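Local coordinates for 4-hydroxy-tetrahydrodipicolinate synthase (Aquifex aeolicus, PDB 2EHH), which probably catalyses the condensation of pyruvate with (S)-aspartate-beta-semialdehyde to 4-hydroxy-tetrahydrodipicolinate, a step of lysine biosynthesis, at residues I27-H30 with V31-T35; N208-P211 with R212-K215. All coordinates share one frame; numbering follows the deposited sequence.

In the fold
Along the chain, helix 20-31 comes first, and contact 1 forms where it runs out through residues 31-35 into strand 37-40, the second strand of the eight-stranded parallel barrel. Contact 2 comes much later, after the last barrel strand, 201-204, where the loop 208-211 turns into helix 211-223. Both are local turns in series, neither enclosing nor crossing the other. They meet beside strand 4-8, where the barrel closes against strand 201-204: the Phe29 ring packs on Pro211, Asn33 on the side chain of Arg212, and the Gly34 carbonyl on Lys215. The end of the first barrel helix is thus joined to the start of the one that follows the eighth strand; the centres of contacts 1 and 2 lie about 10 Å apart.

Contact 1 (I27-H30 with V31-T35)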
loop_
_atom_site.group_PDB
_atom_site.type_symbol
_atom_site.label_atom_id
_atom_site.label_comp_id
_atom_site.label_asym_id
_atom_site.label_seq_id
_atom_site.Cartn_x
_atom_site.Cartn_y
_atom_site.Cartn_z
ATOM N N ILE A 27 4.023 27.798 26.783
ATOM C CA ILE A 27 3.221 27.193 27.836
ATOM C C ILE A 27 2.142 28.159 28.328
ATOM O O ILE A 27 0.988 27.772 28.494
ATOM C CB ILE A 27 4.113 26.740 29.011
ATOM C CG1 ILE A 27 5.006 25.586 28.544
ATOM C CG2 ILE A 27 3.254 26.306 30.193
ATOM C CD1 ILE A 27 5.938 25.034 29.606
ATOM N N GLU A 28 2.518 29.413 28.552
ATOM C CA GLU A 28 1.563 30.422 29.009
ATOM C C GLU A 28 0.503 30.634 27.932
ATOM O O GLU A 28 -0.676 30.828 28.228
ATOM C CB GLU A 28 2.292 31.741 29.289
ATOM C CG GLU A 28 3.368 31.620 30.355
ATOM C CD GLU A 28 2.802 31.269 31.720
ATOM O OE1 GLU A 28 3.545 30.686 32.535
ATOM O OE2 GLU A 28 1.620 31.580 31.981
ATOM N N PHE A 29 0.939 30.599 26.677
ATOM C CA PHE A 29 0.043 30.766 25.538
ATOM C C PHE A 29 -1.109 29.768 25.645
ATOM O O PHE A 29 -2.278 30.126 25.478
ATOM C CB PHE A 29 0.826 30.537 24.239
ATOM C CG PHE A 29 -0.009 30.595 22.987
ATOM C CD1 PHE A 29 -0.680 31.760 22.625
ATOM C CD2 PHE A 29 -0.086 29.491 22.142
ATOM C CE1 PHE A 29 -1.410 31.825 21.437
ATOM C CE2 PHE A 29 -0.812 29.544 20.953
ATOM C CZ PHE A 29 -1.474 30.712 20.599
ATOM N N HIS A 30 -0.783 28.513 25.936
ATOM C CA HIS A 30 -1.819 27.496 26.038
ATOM C C HIS A 30 -2.640 27.569 27.311
ATOM O O HIS A 30 -3.817 27.214 27.310
ATOM C CB HIS A 30 -1.214 26.105 25.856
ATOM C CG HIS A 30 -0.875 25.808 24.430
ATOM N ND1 HIS A 30 0.394 25.969 23.919
ATOM C CD2 HIS A 30 -1.669 25.497 23.379
ATOM C CE1 HIS A 30 0.367 25.774 22.612
ATOM N NE2 HIS A 30 -0.873 25.487 22.259
ATOM N N VAL A 31 -2.032 28.035 28.395
ATOM C CA VAL A 31 -2.770 28.161 29.643
ATOM C C VAL A 31 -3.903 29.174 29.457
ATOM O O VAL A 31 -5.036 28.928 29.857
ATOM C CB VAL A 31 -1.858 28.631 30.809
ATOM C CG1 VAL A 31 -2.711 29.009 32.020
ATOM C CG2 VAL A 31 -0.891 27.523 31.190
ATOM N N ASP A 32 -3.613 30.311 28.837
ATOM C CA ASP A 32 -4.668 31.299 28.669
ATOM C C ASP A 32 -5.502 31.170 27.399
ATOM O O ASP A 32 -6.298 32.051 27.091
ATOM C CB ASP A 32 -4.099 32.717 28.809
ATOM C CG ASP A 32 -2.962 32.995 27.854
ATOM O OD1 ASP A 32 -2.153 33.906 28.151
ATOM O OD2 ASP A 32 -2.882 32.316 26.809
ATOM N N ASN A 33 -5.339 30.070 26.670
ATOM C CA ASN A 33 -6.131 29.867 25.465
ATOM C C ASN A 33 -7.018 28.628 25.522
ATOM O O ASN A 33 -7.511 28.160 24.495
ATOM C CB ASN A 33 -5.236 29.831 24.225
ATOM C CG ASN A 33 -4.942 31.217 23.691
ATOM O OD1 ASN A 33 -5.855 31.951 23.304
ATOM N ND2 ASN A 33 -3.668 31.590 23.676
ATOM N N GLY A 34 -7.209 28.093 26.725
ATOM C CA GLY A 34 -8.080 26.943 26.900
ATOM C C GLY A 34 -7.572 25.537 26.640
ATOM O O GLY A 34 -8.334 24.583 26.788
ATOM N N THR A 35 -6.308 25.381 26.262
ATOM C CA THR A 35 -5.780 24.046 25.997
ATOM C C THR A 35 -5.818 23.205 27.277
ATOM O O THR A 35 -5.459 23.678 28.354
ATOM C CB THR A 35 -4.345 24.129 25.441
ATOM O OG1 THR A 35 -4.338 24.993 24.296
ATOM C CG2 THR A 35 -3.851 22.751 25.013
#
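Asn33 folds back from beyond the helix end so that its ND2 stands over one face of the Phe29 ring, 3.2 Å from CD1 of that ring, the amide tipped 66° from the ring plane. The same ND2 donates to Phe29 O at 2.7 Å, a bent bond that approaches from outside the carbonyl plane. The Phe29 side chain leaves its backbone with CG opposite N (chi1 176°), which brings both CD1 and CE1 close to ND2. With an alanine here, Phe29 O would probably lose its side-chain donor and the ring face its ND2 contact. Packing is close on the buried side too: Phe29 CD2 lies over a face of the His30 imidazole, and Thr35 CB lies 3.6 Å from His30 CD2. Leu26 O accepts a bond from His30 ND1, and NE2 is weakly bonded to Asn207 O. The outer side is looser. Glu28 turns outward to a salt bridge with Arg69, and OD1 of the exposed Asp32 stays 5.9 Å from the like-charged Glu28 OE2. Backbone bonds finish the helix: Asp32 N to Glu28 O at 3.0 Å, then Thr35 N to His30 O at 3.3 Å. In that six-to-one bond and the positive phi of Gly34 the helix end is Schellman-like, here leading from a helix of the TIM barrel toward its next strand.

Contact 2 (N208-P211 with R212-K215); sequences NVMP and REVK
Met210 and Glu213 lie across one another at a slant on the side of the turn that faces helix 226-242, the terminal methyl of the first meeting the bent chain of the second. That methyl, Met210 CE, touches Glu213 CG at 3.3 Å and sits almost as near to CD, so the end of the methionine covers the glutamate where its carboxylate begins. Glu213 is bent at its second torsion (chi2 66°), which curls the acid back along the helix start instead of outward. OE1 thereby comes 3.2 Å from Met210 CB. Placed here, the carboxylate would probably be favoured by the positive end of the helix dipole. Leu236 of helix 226-242 packs against both side chains. This is the N-terminus of helix 211-223, the barrel helix that follows strand 201-204: Met210 occupies the N-cap position and Pro211 the first turn, where a proline fits well because its missing N-H is not needed for a helical bond. Two backbone bonds start the helix. Val214 N reaches Met210 O at 3.2 Å, and Lys215 N reaches Pro211 O at 2.9 Å. Side-chain carbons pack beside these same carbonyls. With Val214 CG1 anti to the backbone N (chi1 174°), the other branch, CG2, falls beside that N and comes to 3.4 Å from Met210 O. Lys215 sets CB 3.2 Å from Pro211 O, then kinks at its second torsion and carries its amine away from the turn to a salt bridge with Asp36. Arg212 runs outward to an exposed end, its stem lying against Asn33.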
loop_
_atom_site.group_PDB
_atom_site.type_symbol
_atom_site.label_atom_id
_atom_site.label_comp_id
_atom_site.label_asym_id
_atom_site.label_seq_id
_atom_site.Cartn_x
_atom_site.Cartn_y
_atom_site.Cartn_z
ATOM N N ASN A 208 -1.199 24.252 18.049
ATOM C CA ASN A 208 -0.051 25.132 18.229
ATOM C C ASN A 208 -0.309 26.564 17.774
ATOM O O ASN A 208 0.282 27.499 18.313
ATOM C CB ASN A 208 1.157 24.585 17.462
ATOM C CG ASN A 208 1.880 23.487 18.209
ATOM O OD1 ASN A 208 2.640 23.754 19.140
ATOM N ND2 ASN A 208 1.647 22.240 17.806
ATOM N N VAL A 209 -1.191 26.738 16.792
ATOM C CA VAL A 209 -1.456 28.071 16.272
ATOM C C VAL A 209 -2.873 28.613 16.425
ATOM O O VAL A 209 -3.065 29.825 16.416
ATOM C CB VAL A 209 -1.031 28.167 14.795
ATOM C CG1 VAL A 209 0.457 27.855 14.677
ATOM C CG2 VAL A 209 -1.837 27.208 13.950
ATOM N N MET A 210 -3.861 27.732 16.544
ATOM C CA MET A 210 -5.240 28.167 16.732
ATOM C C MET A 210 -5.881 27.343 17.848
ATOM O O MET A 210 -6.833 26.599 17.625
ATOM C CB MET A 210 -6.041 28.036 15.427
ATOM C CG MET A 210 -5.695 29.109 14.396
ATOM S SD MET A 210 -6.733 29.090 12.919
ATOM C CE MET A 210 -8.181 29.975 13.487
ATOM N N PRO A 211 -5.356 27.481 19.077
ATOM C CA PRO A 211 -5.807 26.786 20.291
ATOM C C PRO A 211 -7.297 26.935 20.586
ATOM O O PRO A 211 -7.988 25.956 20.882
ATOM C CB PRO A 211 -4.969 27.432 21.400
ATOM C CG PRO A 211 -3.768 27.946 20.689
ATOM C CD PRO A 211 -4.323 28.478 19.405
ATOM N N ARG A 212 -7.778 28.171 20.518
ATOM C CA ARG A 212 -9.175 28.473 20.813
ATOM C C ARG A 212 -10.149 27.759 19.887
ATOM O O ARG A 212 -11.105 27.132 20.345
ATOM C CB ARG A 212 -9.409 29.986 20.743
ATOM C CG ARG A 212 -8.543 30.786 21.709
ATOM C CD ARG A 212 -8.718 32.280 21.502
ATOM N NE ARG A 212 -10.048 32.738 21.890
ATOM C CZ ARG A 212 -10.386 33.115 23.121
ATOM N NH1 ARG A 212 -9.488 33.096 24.100
ATOM N NH2 ARG A 212 -11.627 33.517 23.373
ATOM N N GLU A 213 -9.898 27.852 18.587
ATOM C CA GLU A 213 -10.766 27.224 17.600
ATOM C C GLU A 213 -10.809 25.710 17.755
ATOM O O GLU A 213 -11.884 25.108 17.756
ATOM C CB GLU A 213 -10.305 27.576 16.184
ATOM C CG GLU A 213 -10.407 29.052 15.809
ATOM C CD GLU A 213 -9.468 29.945 16.600
ATOM O OE1 GLU A 213 -8.405 29.466 17.056
ATOM O OE2 GLU A 213 -9.787 31.142 16.747
ATOM N N VAL A 214 -9.640 25.091 17.877
ATOM C CA VAL A 214 -9.593 23.643 18.028
ATOM C C VAL A 214 -10.348 23.248 19.285
ATOM O O VAL A 214 -11.108 22.281 19.293
ATOM C CB VAL A 214 -8.141 23.130 18.120
ATOM C CG1 VAL A 214 -8.140 21.642 18.429
ATOM C CG2 VAL A 214 -7.409 23.396 16.809
ATOM N N LYS A 215 -10.139 24.010 20.353
ATOM C CA LYS A 215 -10.812 23.740 21.613
ATOM C C LYS A 215 -12.320 23.741 21.385
ATOM O O LYS A 215 -13.031 22.869 21.884
ATOM C CB LYS A 215 -10.437 24.803 22.651
ATOM C CG LYS A 215 -11.188 24.686 23.973
ATOM C CD LYS A 215 -10.982 23.326 24.617
ATOM C CE LYS A 215 -11.702 23.241 25.954
ATOM N NZ LYS A 215 -11.553 21.893 26.566
#